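Local coordinates for activated BY transcription factor SSRB (Salmonella enterica, PDB 2WNW), which belongs to glycosyl hydrolase family 30 and combines a TIM-barrel domain with a beta-sandwich domain, at residues R19-S24 / K426-T431; D29-I34 / R418-D423; L33-P38 / L385-D390; N391-V396 / V409-V414; E404-V409 / A437-W442. One frame throughout, in Å; residues are numbered along the deposited sequence.

Overall arrangement
All five contacts lie in one mixed sheet of the beta sandwich, beside the TIM barrel. Contacts 3, 4 and 5 are buried; contacts 1 and 2 are only partly so. The N-terminal strands join the C-terminal sandwich through contacts 1 to 3, whereas contacts 4 and 5 pair C-terminal strands with one another. Contacts 2 and 3 share strand 33-37, and contacts 4 and 5 share strand 405-411. Chemistry follows position: arginine-acid pairs mark contact 2; contact 3 has serines that turn to a glutamate on one face and to the second subunit on the other; in contact 4 a glutamate lies along a tyrosine, with only a long ion pair to an arginine; contacts 1 and 5 combine backbone pairing with packing on an aromatic ring.

Contact 1. Residues R19-S24 / K426-T431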
# COMPACT_ATOMS: atom_id res chain seq x y z
N ARG A 19 -7.92 7.42 -27.94
CA ARG A 19 -7.03 7.64 -29.08
C ARG A 19 -6.00 6.52 -29.13
O ARG A 19 -5.63 5.95 -28.10
CB ARG A 19 -6.35 9.01 -28.97
CG ARG A 19 -5.22 9.11 -27.97
CD ARG A 19 -4.77 10.56 -27.87
NE ARG A 19 -3.51 10.70 -27.15
CZ ARG A 19 -2.32 10.36 -27.63
NH1 ARG A 19 -2.22 9.84 -28.85
NH2 ARG A 19 -1.22 10.54 -26.91
N ALA A 20 -5.56 6.20 -30.34
CA ALA A 20 -4.57 5.15 -30.53
C ALA A 20 -3.20 5.64 -30.09
O ALA A 20 -2.84 6.79 -30.32
CB ALA A 20 -4.53 4.73 -32.00
N VAL A 21 -2.45 4.75 -29.46
CA VAL A 21 -1.11 5.10 -28.99
C VAL A 21 -0.18 3.92 -29.22
O VAL A 21 -0.63 2.80 -29.47
CB VAL A 21 -1.10 5.44 -27.48
CG1 VAL A 21 -2.00 6.64 -27.21
CG2 VAL A 21 -1.55 4.24 -26.67
N SER A 22 1.12 4.17 -29.15
CA SER A 22 2.08 3.09 -29.32
C SER A 22 3.22 3.24 -28.32
O SER A 22 3.59 4.35 -27.94
CB SER A 22 2.64 3.09 -30.75
OG SER A 22 3.47 4.21 -30.99
N PHE A 23 3.75 2.10 -27.89
CA PHE A 23 4.86 2.08 -26.95
C PHE A 23 6.13 2.28 -27.78
O PHE A 23 6.10 2.18 -29.00
CB PHE A 23 4.95 0.71 -26.26
CG PHE A 23 3.91 0.48 -25.20
CD1 PHE A 23 4.26 0.57 -23.85
CD2 PHE A 23 2.61 0.14 -25.53
CE1 PHE A 23 3.32 0.31 -22.85
CE2 PHE A 23 1.66 -0.13 -24.54
CZ PHE A 23 2.02 -0.04 -23.19
N SER A 24 7.23 2.57 -27.09
CA SER A 24 8.52 2.77 -27.73
C SER A 24 9.52 1.95 -26.93
O SER A 24 9.21 1.52 -25.81
CB SER A 24 8.93 4.24 -27.69
OG SER A 24 8.00 5.05 -28.39
N LYS A 426 9.62 -2.03 -23.09
CA LYS A 426 8.77 -1.08 -23.79
C LYS A 426 8.19 -0.05 -22.82
O LYS A 426 7.92 -0.37 -21.66
CB LYS A 426 7.63 -1.81 -24.49
CG LYS A 426 8.06 -2.84 -25.53
CD LYS A 426 8.74 -2.18 -26.71
CE LYS A 426 8.85 -3.14 -27.90
NZ LYS A 426 9.57 -4.39 -27.55
N GLU A 427 7.98 1.17 -23.29
CA GLU A 427 7.41 2.22 -22.45
C GLU A 427 6.56 3.20 -23.25
O GLU A 427 6.66 3.27 -24.48
CB GLU A 427 8.52 3.02 -21.76
CG GLU A 427 9.20 4.04 -22.68
CD GLU A 427 10.22 4.90 -21.96
OE1 GLU A 427 11.23 4.35 -21.48
OE2 GLU A 427 10.01 6.13 -21.89
N ILE A 428 5.72 3.94 -22.54
CA ILE A 428 4.88 4.96 -23.15
C ILE A 428 4.76 6.07 -22.13
O ILE A 428 4.36 5.84 -20.99
CB ILE A 428 3.48 4.42 -23.55
CG1 ILE A 428 2.68 5.56 -24.20
CG2 ILE A 428 2.76 3.86 -22.34
CD1 ILE A 428 1.37 5.12 -24.82
N ALA A 429 5.13 7.28 -22.54
CA ALA A 429 5.08 8.44 -21.66
C ALA A 429 3.69 9.05 -21.63
O ALA A 429 3.09 9.30 -22.67
CB ALA A 429 6.09 9.49 -22.14
N LEU A 430 3.19 9.29 -20.42
CA LEU A 430 1.87 9.88 -20.25
C LEU A 430 1.94 11.15 -19.42
O LEU A 430 2.79 11.29 -18.54
CB LEU A 430 0.93 8.89 -19.55
CG LEU A 430 0.68 7.52 -20.21
CD1 LEU A 430 -0.31 6.74 -19.36
CD2 LEU A 430 0.14 7.71 -21.62
N THR A 431 1.05 12.08 -19.72
CA THR A 431 0.96 13.34 -18.99
C THR A 431 -0.49 13.49 -18.56
O THR A 431 -1.39 13.48 -19.39
CB THR A 431 1.36 14.55 -19.87
OG1 THR A 431 2.75 14.46 -20.21
CG2 THR A 431 1.12 15.85 -19.12
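S24 and E427 exchange two backbone hydrogen bonds, S24 N to E427 O at 2.8 Å and E427 N to S24 O at 2.8 Å, which makes them an antiparallel hydrogen-bonded pair. A CA-H...O contact of 3.3 Å from K426 CA to S24 O lies next to it. Past this single pair the two strands diverge, and side chains take over. I428 carries the apolar part with its two branches. Because its CG1 is anti to the backbone N (chi1 -179°), the extended arm brings CD1 across V21 at about a right angle, 3.6 Å from V21 CG2. Its other branch, CG2, sits over one face of the F23 ring in a CH-pi contact, 4.1 Å from the ring centroid and 29° off the normal. The polar end of E427 belongs to another set of bonds: OE1 accepts from Q27 N and forms a salt bridge with R420. Within the sandwich sheet, strand 17-25 is flanked by strands 2-9 and 426-432, and the latter pairs in turn with 417-423. L440 of strand 437-442 packs on V21, F23 and I428, while the W442 ring meets that of F23 with planes at about 50°.

Contact 2. Residues D29-I34 / R418-D423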
# COMPACT_ATOMS: atom_id res chain seq x y z
N ASP A 29 17.09 5.69 -18.59
CA ASP A 29 16.69 6.37 -17.35
C ASP A 29 15.55 5.62 -16.67
O ASP A 29 14.65 5.11 -17.35
CB ASP A 29 16.25 7.80 -17.64
CG ASP A 29 15.63 8.47 -16.43
OD1 ASP A 29 16.38 8.82 -15.50
OD2 ASP A 29 14.40 8.64 -16.39
N CYS A 30 15.58 5.57 -15.34
CA CYS A 30 14.55 4.87 -14.58
C CYS A 30 13.68 5.78 -13.70
O CYS A 30 13.06 5.31 -12.75
CB CYS A 30 15.18 3.79 -13.70
SG CYS A 30 15.92 2.42 -14.62
N SER A 31 13.63 7.07 -14.02
CA SER A 31 12.84 7.99 -13.22
C SER A 31 11.40 8.12 -13.74
O SER A 31 11.12 7.81 -14.90
CB SER A 31 13.49 9.38 -13.21
OG SER A 31 13.41 9.98 -14.49
N GLU A 32 10.51 8.58 -12.86
CA GLU A 32 9.10 8.80 -13.17
C GLU A 32 8.39 7.59 -13.76
O GLU A 32 7.53 7.72 -14.63
CB GLU A 32 8.94 9.99 -14.12
CG GLU A 32 9.29 11.32 -13.48
CD GLU A 32 9.09 12.50 -14.41
OE1 GLU A 32 9.20 13.65 -13.93
OE2 GLU A 32 8.82 12.30 -15.61
N LEU A 33 8.73 6.41 -13.26
CA LEU A 33 8.14 5.18 -13.76
C LEU A 33 6.93 4.63 -13.02
O LEU A 33 6.79 4.78 -11.82
CB LEU A 33 9.18 4.06 -13.75
CG LEU A 33 10.46 4.17 -14.57
CD1 LEU A 33 11.30 2.92 -14.32
CD2 LEU A 33 10.12 4.30 -16.05
N ILE A 34 6.06 4.00 -13.80
CA ILE A 34 4.94 3.25 -13.25
C ILE A 34 5.27 1.93 -13.91
O ILE A 34 5.04 1.75 -15.11
CB ILE A 34 3.56 3.75 -13.70
CG1 ILE A 34 3.20 5.02 -12.92
CG2 ILE A 34 2.51 2.66 -13.43
CD1 ILE A 34 1.79 5.54 -13.17
N ARG A 418 3.65 13.75 -14.85
CA ARG A 418 4.11 12.86 -15.90
C ARG A 418 4.53 11.51 -15.34
O ARG A 418 4.93 11.40 -14.19
CB ARG A 418 5.31 13.45 -16.63
CG ARG A 418 5.02 14.69 -17.44
CD ARG A 418 6.32 15.20 -18.01
NE ARG A 418 7.25 15.55 -16.94
CZ ARG A 418 8.55 15.23 -16.93
NH1 ARG A 418 9.07 14.55 -17.94
NH2 ARG A 418 9.31 15.60 -15.91
N CYS A 419 4.45 10.50 -16.19
CA CYS A 419 4.87 9.16 -15.80
C CYS A 419 5.16 8.37 -17.06
O CYS A 419 4.71 8.72 -18.15
CB CYS A 419 3.78 8.46 -14.99
SG CYS A 419 2.27 8.06 -15.89
N ARG A 420 5.95 7.32 -16.91
CA ARG A 420 6.27 6.47 -18.03
C ARG A 420 5.82 5.07 -17.66
O ARG A 420 6.37 4.47 -16.74
CB ARG A 420 7.77 6.47 -18.31
CG ARG A 420 8.30 7.73 -18.98
CD ARG A 420 9.74 7.51 -19.44
NE ARG A 420 10.66 7.43 -18.32
CZ ARG A 420 11.74 6.66 -18.28
NH1 ARG A 420 12.05 5.88 -19.31
NH2 ARG A 420 12.53 6.68 -17.22
N VAL A 421 4.81 4.56 -18.36
CA VAL A 421 4.35 3.21 -18.09
C VAL A 421 5.41 2.31 -18.71
O VAL A 421 5.63 2.34 -19.92
CB VAL A 421 2.99 2.94 -18.75
CG1 VAL A 421 2.57 1.49 -18.50
CG2 VAL A 421 1.94 3.90 -18.19
N LEU A 422 6.06 1.53 -17.86
CA LEU A 422 7.14 0.65 -18.30
C LEU A 422 6.75 -0.82 -18.21
O LEU A 422 6.49 -1.33 -17.13
CB LEU A 422 8.39 0.95 -17.46
CG LEU A 422 9.78 0.38 -17.79
CD1 LEU A 422 9.88 -1.05 -17.33
CD2 LEU A 422 10.05 0.51 -19.29
N ASP A 423 6.70 -1.48 -19.36
CA ASP A 423 6.35 -2.89 -19.46
C ASP A 423 7.51 -3.62 -20.12
O ASP A 423 7.59 -3.69 -21.35
CB ASP A 423 5.08 -3.07 -20.29
CG ASP A 423 4.70 -4.52 -20.49
OD1 ASP A 423 3.76 -4.79 -21.26
OD2 ASP A 423 5.33 -5.41 -19.87
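R420 reaches into the loop before strand 33-37 and presents its guanidinium group edge-on to the backbone there. NH2 donates to D29 O at 2.6 Å, almost exactly in the guanidinium plane though above the carbonyl plane, and to S31 O at 2.9 Å, this time on a lone pair. The D29 carboxylate is turned only 26° from the guanidinium plane, and its OD2 makes a salt bridge to R420 NH2 at 2.8 Å. That same oxygen accepts from S31 N, closing an Asx turn, and from S31 OG on its syn lone pair, and the two bonds set D29 in place. L33 CD2 lies over the centre of one guanidinium face, 3.5 Å above its plane, and the bend at chi3 (-71°) turns the arginine head into this position. The backbones themselves pair in parallel, L33 with R420 and I34 with V421, joining an N-terminal strand to the family 30 beta sandwich; I34 N donates to R420 O at 3.0 Å and L422 N to I34 O at 2.9 Å. E32 meets R418 quite differently: their planes stand 72° apart, and OE1 lies 2.8 Å from R418 NH2 over the guanidinium face, so charge alone joins them. H274 of the second subunit packs against L33.

Contact 3. Residues L33-P38 / L385-D390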
# COMPACT_ATOMS: atom_id res chain seq x y z
N LEU A 33 8.73 6.41 -13.26
CA LEU A 33 8.14 5.18 -13.76
C LEU A 33 6.93 4.63 -13.02
O LEU A 33 6.79 4.78 -11.82
CB LEU A 33 9.18 4.06 -13.75
CG LEU A 33 10.46 4.17 -14.57
CD1 LEU A 33 11.30 2.92 -14.32
CD2 LEU A 33 10.12 4.30 -16.05
N ILE A 34 6.06 4.00 -13.80
CA ILE A 34 4.94 3.25 -13.25
C ILE A 34 5.27 1.93 -13.91
O ILE A 34 5.04 1.75 -15.11
CB ILE A 34 3.56 3.75 -13.70
CG1 ILE A 34 3.20 5.02 -12.92
CG2 ILE A 34 2.51 2.66 -13.43
CD1 ILE A 34 1.79 5.54 -13.17
N SER A 35 5.88 1.04 -13.15
CA SER A 35 6.29 -0.26 -13.67
C SER A 35 5.16 -1.27 -13.61
O SER A 35 4.47 -1.38 -12.60
CB SER A 35 7.48 -0.79 -12.86
OG SER A 35 8.54 0.15 -12.84
N VAL A 36 4.98 -2.00 -14.70
CA VAL A 36 3.95 -3.02 -14.76
C VAL A 36 4.59 -4.37 -15.09
O VAL A 36 5.45 -4.46 -15.97
CB VAL A 36 2.86 -2.69 -15.81
CG1 VAL A 36 2.17 -1.39 -15.44
CG2 VAL A 36 3.47 -2.58 -17.21
N LEU A 37 4.18 -5.40 -14.35
CA LEU A 37 4.70 -6.74 -14.56
C LEU A 37 3.53 -7.69 -14.76
O LEU A 37 3.12 -8.40 -13.85
CB LEU A 37 5.53 -7.19 -13.35
CG LEU A 37 6.82 -6.42 -13.07
CD1 LEU A 37 6.49 -5.07 -12.46
CD2 LEU A 37 7.71 -7.22 -12.12
N PRO A 38 2.96 -7.70 -15.98
CA PRO A 38 1.82 -8.54 -16.34
C PRO A 38 1.98 -10.02 -16.02
O PRO A 38 1.00 -10.69 -15.71
CB PRO A 38 1.68 -8.30 -17.85
CG PRO A 38 2.17 -6.90 -18.01
CD PRO A 38 3.39 -6.87 -17.13
N LEU A 385 0.80 -7.18 -10.90
CA LEU A 385 1.73 -6.47 -10.05
C LEU A 385 2.17 -5.21 -10.79
O LEU A 385 2.45 -5.25 -11.99
CB LEU A 385 2.96 -7.34 -9.76
CG LEU A 385 4.13 -6.64 -9.05
CD1 LEU A 385 3.70 -6.27 -7.63
CD2 LEU A 385 5.35 -7.55 -9.03
N SER A 386 2.22 -4.09 -10.08
CA SER A 386 2.68 -2.83 -10.67
C SER A 386 3.13 -1.93 -9.53
O SER A 386 2.77 -2.16 -8.37
CB SER A 386 1.55 -2.16 -11.46
OG SER A 386 0.49 -1.73 -10.62
N SER A 387 3.94 -0.93 -9.84
CA SER A 387 4.42 -0.00 -8.83
C SER A 387 4.58 1.39 -9.41
O SER A 387 4.87 1.56 -10.60
CB SER A 387 5.76 -0.48 -8.23
OG SER A 387 6.81 -0.46 -9.18
N SER A 388 4.39 2.40 -8.56
CA SER A 388 4.49 3.79 -8.98
C SER A 388 5.60 4.53 -8.26
O SER A 388 5.81 4.33 -7.05
CB SER A 388 3.17 4.52 -8.74
OG SER A 388 3.30 5.90 -9.03
N TYR A 389 6.29 5.40 -8.99
CA TYR A 389 7.38 6.18 -8.43
C TYR A 389 6.89 7.24 -7.44
O TYR A 389 7.67 7.77 -6.65
CB TYR A 389 8.16 6.86 -9.56
CG TYR A 389 7.53 8.12 -10.12
CD1 TYR A 389 7.95 9.39 -9.69
CD2 TYR A 389 6.55 8.06 -11.12
CE1 TYR A 389 7.42 10.55 -10.24
CE2 TYR A 389 6.01 9.23 -11.67
CZ TYR A 389 6.45 10.47 -11.23
OH TYR A 389 5.96 11.62 -11.80
N ASP A 390 5.59 7.54 -7.50
CA ASP A 390 4.99 8.57 -6.64
C ASP A 390 3.56 8.16 -6.29
O ASP A 390 2.72 8.00 -7.17
CB ASP A 390 4.99 9.90 -7.40
CG ASP A 390 4.57 11.09 -6.53
OD1 ASP A 390 3.74 10.92 -5.61
OD2 ASP A 390 5.06 12.21 -6.80
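L33 O lies in the plane of the Y389 ring, at its edge, 3.4 Å from Y389 CD2, while D390 CB sits over one face of the ring toward its rim. With CG between the backbone N and the carbonyl carbon (chi1 80°), the ring is brought edge-on to this oxygen. The same carbonyl accepts from Y389 N at 2.9 Å, so one oxygen meets both the backbone and the ring of Y389; the phenol OH bonds to R418 O. Further along, S35 and S387 form a hydrogen-bonded antiparallel pair, S35 N to S387 O and S387 N to S35 O both measuring 2.8 Å. The L37 and L385 side chains run alongside each other on the face they share with S35 and S387, with their CD2 atoms 3.9 Å apart. The serines split by face: S386 OG bonds to E395 OE1 inside the sandwich, S387 OG to H274 and Q277 of the second subunit. Strand 33-37 runs between 382-388, antiparallel to it, and 417-423, parallel to it; strand 405-411 packs on I34 and V36.

Contact 4. Residues N391-V396 / V409-V414; sequences NLLEEV and VYNRDV
E394 and Y410 form the hydrogen-bonded pair of a beta hairpin in the sandwich domain, made of strands 393-399 and 405-411. E394 N donates to Y410 O at 2.9 Å, Y410 N to E394 O at 2.8 Å, and, at the open end of the pair, just beyond the strands, R412 N to L392 O at 3.1 Å. The E394 and Y410 side chains run alongside each other in the same direction. The carboxylate stands 79° to the ring and puts OE1 in the ring plane at its edge, 3.7 Å from Y410 CD1. The other oxygen, OE2, faces R412, whose chi1 of 72° swings the chain back across the hairpin; the charged ends make only a long salt bridge, 3.8 Å from E394 OE2 to R412 NH1. L392 crosses R412 at about a right angle, its CD2 against the CG methylene. On the sheet face away from E394 and Y410, L393 CD2 rests on N411 CB. One shell out, helix 305-322 fixes the polar ends: H315 ND1 bonds to E394 OE2 and H311 ND1 to Y410 OH. E395, on the L393 face, has a salt bridge to K322. N411 closes an Asx turn at the strand end, its OD1 taking the backbone N-H of D413 at 2.9 Å.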
# COMPACT_ATOMS: atom_id res chain seq x y z
N ASN A 391 3.29 8.00 -5.00
CA ASN A 391 1.96 7.60 -4.52
C ASN A 391 0.82 8.54 -4.90
O ASN A 391 -0.35 8.17 -4.78
CB ASN A 391 1.98 7.42 -3.00
CG ASN A 391 2.46 6.04 -2.57
OD1 ASN A 391 2.99 5.28 -3.38
ND2 ASN A 391 2.28 5.72 -1.29
N LEU A 392 1.14 9.76 -5.33
CA LEU A 392 0.10 10.71 -5.72
C LEU A 392 -0.43 10.29 -7.09
O LEU A 392 -1.53 10.66 -7.48
CB LEU A 392 0.65 12.14 -5.78
CG LEU A 392 1.03 12.77 -4.44
CD1 LEU A 392 1.44 14.22 -4.66
CD2 LEU A 392 -0.16 12.71 -3.47
N LEU A 393 0.38 9.53 -7.82
CA LEU A 393 -0.05 8.99 -9.10
C LEU A 393 -0.57 7.60 -8.74
O LEU A 393 0.18 6.63 -8.71
CB LEU A 393 1.12 8.90 -10.09
CG LEU A 393 1.43 10.21 -10.82
CD1 LEU A 393 2.72 10.07 -11.61
CD2 LEU A 393 0.26 10.57 -11.73
N GLU A 394 -1.86 7.53 -8.43
CA GLU A 394 -2.51 6.29 -8.05
C GLU A 394 -2.70 5.41 -9.27
O GLU A 394 -3.09 5.89 -10.33
CB GLU A 394 -3.86 6.59 -7.39
CG GLU A 394 -3.73 7.42 -6.11
CD GLU A 394 -5.07 7.66 -5.43
OE1 GLU A 394 -5.98 6.82 -5.57
OE2 GLU A 394 -5.21 8.69 -4.74
N GLU A 395 -2.43 4.12 -9.12
CA GLU A 395 -2.55 3.22 -10.25
C GLU A 395 -2.79 1.77 -9.87
O GLU A 395 -2.37 1.31 -8.80
CB GLU A 395 -1.28 3.31 -11.10
CG GLU A 395 0.02 2.97 -10.36
CD GLU A 395 0.22 1.48 -10.13
OE1 GLU A 395 -0.23 0.69 -11.00
OE2 GLU A 395 0.83 1.08 -9.11
N VAL A 396 -3.46 1.04 -10.75
CA VAL A 396 -3.71 -0.38 -10.56
C VAL A 396 -3.94 -0.99 -11.94
O VAL A 396 -4.60 -0.38 -12.79
CB VAL A 396 -4.93 -0.65 -9.64
CG1 VAL A 396 -6.21 -0.12 -10.28
CG2 VAL A 396 -5.04 -2.15 -9.35
N VAL A 409 -4.74 4.88 -14.23
CA VAL A 409 -3.87 5.83 -13.55
C VAL A 409 -4.68 7.08 -13.24
O VAL A 409 -5.38 7.61 -14.10
CB VAL A 409 -2.65 6.24 -14.43
CG1 VAL A 409 -1.76 7.21 -13.66
CG2 VAL A 409 -1.86 5.00 -14.84
N TYR A 410 -4.57 7.54 -12.00
CA TYR A 410 -5.29 8.72 -11.53
C TYR A 410 -4.31 9.67 -10.82
O TYR A 410 -3.62 9.27 -9.88
CB TYR A 410 -6.40 8.29 -10.57
CG TYR A 410 -6.93 9.39 -9.67
CD1 TYR A 410 -6.98 9.21 -8.28
CD2 TYR A 410 -7.37 10.60 -10.19
CE1 TYR A 410 -7.45 10.22 -7.44
CE2 TYR A 410 -7.84 11.62 -9.36
CZ TYR A 410 -7.88 11.42 -7.99
OH TYR A 410 -8.33 12.42 -7.16
N ASN A 411 -4.26 10.91 -11.29
CA ASN A 411 -3.38 11.91 -10.71
C ASN A 411 -4.12 12.77 -9.68
O ASN A 411 -4.89 13.65 -10.05
CB ASN A 411 -2.81 12.81 -11.82
CG ASN A 411 -2.01 13.98 -11.27
OD1 ASN A 411 -1.48 13.90 -10.16
ND2 ASN A 411 -1.91 15.06 -12.04
N ARG A 412 -3.89 12.51 -8.39
CA ARG A 412 -4.57 13.28 -7.36
C ARG A 412 -3.86 14.59 -7.03
O ARG A 412 -4.36 15.39 -6.24
CB ARG A 412 -4.75 12.45 -6.08
CG ARG A 412 -3.48 12.20 -5.29
CD ARG A 412 -3.76 11.43 -4.00
NE ARG A 412 -4.63 12.18 -3.09
CZ ARG A 412 -5.05 11.71 -1.91
NH1 ARG A 412 -4.68 10.51 -1.50
NH2 ARG A 412 -5.84 12.45 -1.15
N ASP A 413 -2.69 14.81 -7.63
CA ASP A 413 -1.93 16.03 -7.39
C ASP A 413 -2.72 17.20 -7.97
O ASP A 413 -3.60 17.00 -8.82
CB ASP A 413 -0.55 15.94 -8.06
CG ASP A 413 0.50 16.83 -7.40
OD1 ASP A 413 0.12 17.74 -6.62
OD2 ASP A 413 1.70 16.62 -7.66
N VAL A 414 -2.41 18.41 -7.52
CA VAL A 414 -3.08 19.60 -8.00
C VAL A 414 -2.32 20.21 -9.18
O VAL A 414 -2.64 21.30 -9.64
CB VAL A 414 -3.20 20.66 -6.89
CG1 VAL A 414 -4.08 20.13 -5.76
CG2 VAL A 414 -1.82 21.01 -6.37

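Contact 5. Residues E404-V409 / A437-W442. With PO4 (phosphate ion), chain C.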
# COMPACT_ATOMS: atom_id res chain seq x y z
N GLU A 404 -5.51 -9.29 -22.45
CA GLU A 404 -5.42 -7.84 -22.61
C GLU A 404 -4.98 -7.16 -21.32
O GLU A 404 -5.55 -7.42 -20.26
CB GLU A 404 -6.76 -7.26 -23.04
CG GLU A 404 -6.69 -5.79 -23.46
CD GLU A 404 -8.05 -5.18 -23.73
OE1 GLU A 404 -8.14 -4.27 -24.58
OE2 GLU A 404 -9.03 -5.60 -23.08
N ARG A 405 -3.96 -6.31 -21.41
CA ARG A 405 -3.47 -5.58 -20.24
C ARG A 405 -4.29 -4.30 -20.09
O ARG A 405 -4.60 -3.64 -21.08
CB ARG A 405 -1.98 -5.23 -20.39
CG ARG A 405 -1.01 -6.41 -20.24
CD ARG A 405 -0.74 -7.13 -21.57
NE ARG A 405 0.37 -8.07 -21.46
CZ ARG A 405 0.29 -9.28 -20.92
NH1 ARG A 405 -0.88 -9.72 -20.46
NH2 ARG A 405 1.37 -10.04 -20.83
N VAL A 406 -4.63 -3.95 -18.86
CA VAL A 406 -5.41 -2.74 -18.59
C VAL A 406 -4.80 -2.02 -17.39
O VAL A 406 -4.64 -2.60 -16.33
CB VAL A 406 -6.88 -3.08 -18.24
CG1 VAL A 406 -7.68 -1.80 -18.05
CG2 VAL A 406 -7.51 -3.93 -19.33
N LEU A 407 -4.45 -0.74 -17.57
CA LEU A 407 -3.86 0.03 -16.48
C LEU A 407 -4.65 1.31 -16.23
O LEU A 407 -4.87 2.10 -17.14
CB LEU A 407 -2.41 0.39 -16.79
CG LEU A 407 -1.70 1.18 -15.68
CD1 LEU A 407 -1.45 0.25 -14.50
CD2 LEU A 407 -0.38 1.75 -16.18
N VAL A 408 -5.06 1.51 -14.98
CA VAL A 408 -5.80 2.72 -14.61
C VAL A 408 -4.84 3.61 -13.83
O VAL A 408 -4.18 3.16 -12.89
CB VAL A 408 -7.01 2.39 -13.71
CG1 VAL A 408 -7.73 3.68 -13.33
CG2 VAL A 408 -7.97 1.45 -14.43
N VAL A 409 -4.74 4.88 -14.23
CA VAL A 409 -3.87 5.83 -13.55
C VAL A 409 -4.68 7.08 -13.24
O VAL A 409 -5.38 7.61 -14.10
CB VAL A 409 -2.65 6.24 -14.43
CG1 VAL A 409 -1.76 7.21 -13.66
CG2 VAL A 409 -1.86 5.00 -14.84
N ALA A 437 -7.49 11.22 -15.11
CA ALA A 437 -7.45 9.77 -15.01
C ALA A 437 -7.30 9.23 -16.42
O ALA A 437 -7.83 9.80 -17.38
CB ALA A 437 -8.73 9.24 -14.37
N SER A 438 -6.57 8.13 -16.55
CA SER A 438 -6.36 7.52 -17.85
C SER A 438 -6.35 6.01 -17.72
O SER A 438 -5.88 5.46 -16.73
CB SER A 438 -5.03 7.98 -18.45
OG SER A 438 -5.00 9.39 -18.63
N THR A 439 -6.89 5.34 -18.73
CA THR A 439 -6.91 3.90 -18.76
C THR A 439 -6.17 3.51 -20.04
O THR A 439 -6.53 3.95 -21.14
CB THR A 439 -8.34 3.33 -18.80
OG1 THR A 439 -9.06 3.79 -17.64
CG2 THR A 439 -8.30 1.81 -18.78
N LEU A 440 -5.11 2.73 -19.89
CA LEU A 440 -4.30 2.27 -21.01
C LEU A 440 -4.58 0.80 -21.27
O LEU A 440 -4.54 -0.02 -20.36
CB LEU A 440 -2.81 2.47 -20.69
CG LEU A 440 -1.77 1.99 -21.71
CD1 LEU A 440 -1.86 2.82 -22.98
CD2 LEU A 440 -0.38 2.12 -21.10
N LEU A 441 -4.86 0.48 -22.53
CA LEU A 441 -5.16 -0.90 -22.92
C LEU A 441 -4.16 -1.36 -23.97
O LEU A 441 -3.87 -0.63 -24.92
CB LEU A 441 -6.56 -0.97 -23.53
CG LEU A 441 -7.71 -0.27 -22.80
CD1 LEU A 441 -8.96 -0.32 -23.66
CD2 LEU A 441 -7.95 -0.93 -21.46
N TRP A 442 -3.63 -2.57 -23.80
CA TRP A 442 -2.67 -3.10 -24.76
C TRP A 442 -2.49 -4.60 -24.62
O TRP A 442 -2.95 -5.21 -23.65
CB TRP A 442 -1.32 -2.38 -24.63
CG TRP A 442 -0.45 -2.83 -23.48
CD1 TRP A 442 0.63 -3.65 -23.56
CD2 TRP A 442 -0.56 -2.43 -22.11
NE1 TRP A 442 1.22 -3.78 -22.32
CE2 TRP A 442 0.51 -3.04 -21.41
CE3 TRP A 442 -1.45 -1.61 -21.40
CZ2 TRP A 442 0.71 -2.86 -20.04
CZ3 TRP A 442 -1.24 -1.42 -20.03
CH2 TRP A 442 -0.17 -2.05 -19.37
P PO4 C . 4.37 -8.20 -21.77
O1 PO4 C . 3.19 -7.30 -21.87
O2 PO4 C . 5.25 -7.98 -22.94
O3 PO4 C . 5.11 -7.91 -20.52
O4 PO4 C . 3.91 -9.61 -21.76
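R405 CB rides over the centre of the six-membered ring of W442, 3.4 Å from its centroid and 10° off the normal, a close CH-pi contact. The indole is folded back across the neighbouring strand by a chi1 of 79°, so its face takes up the start of the arginine chain while its edge abuts L407, with W442 CZ3 3.9 Å from L407 CB. On the other face of the sheet V406 CG1 wedges between two side chains of strand 437-442: it is 3.5 Å from L441 CD2 and 3.7 Å from T439 CG2. Between these two layers six backbone hydrogen bonds zip the antiparallel strands together, in the pairs R405-W442, L407-L440 and V409-S438. Strand 437-442 is in turn edged by strand 2-9, and strand 405-411 by 393-399, so both strands are interior to the sandwich sheet. D423 OD1 accepts from W442 NE1, which should help fix the indole's rotation. The W442 face packed on CB probably limits the freedom of the start of the R405 chain. Beyond the ring, R405 turns its guanidinium edge to a phosphate ion, probably from the crystallisation liquor, NE to O1 at 3.0 Å and NH2 to O4 at 2.7 Å. Two N-H donors meeting two phosphate oxygens is consistent with a charged guanidinium.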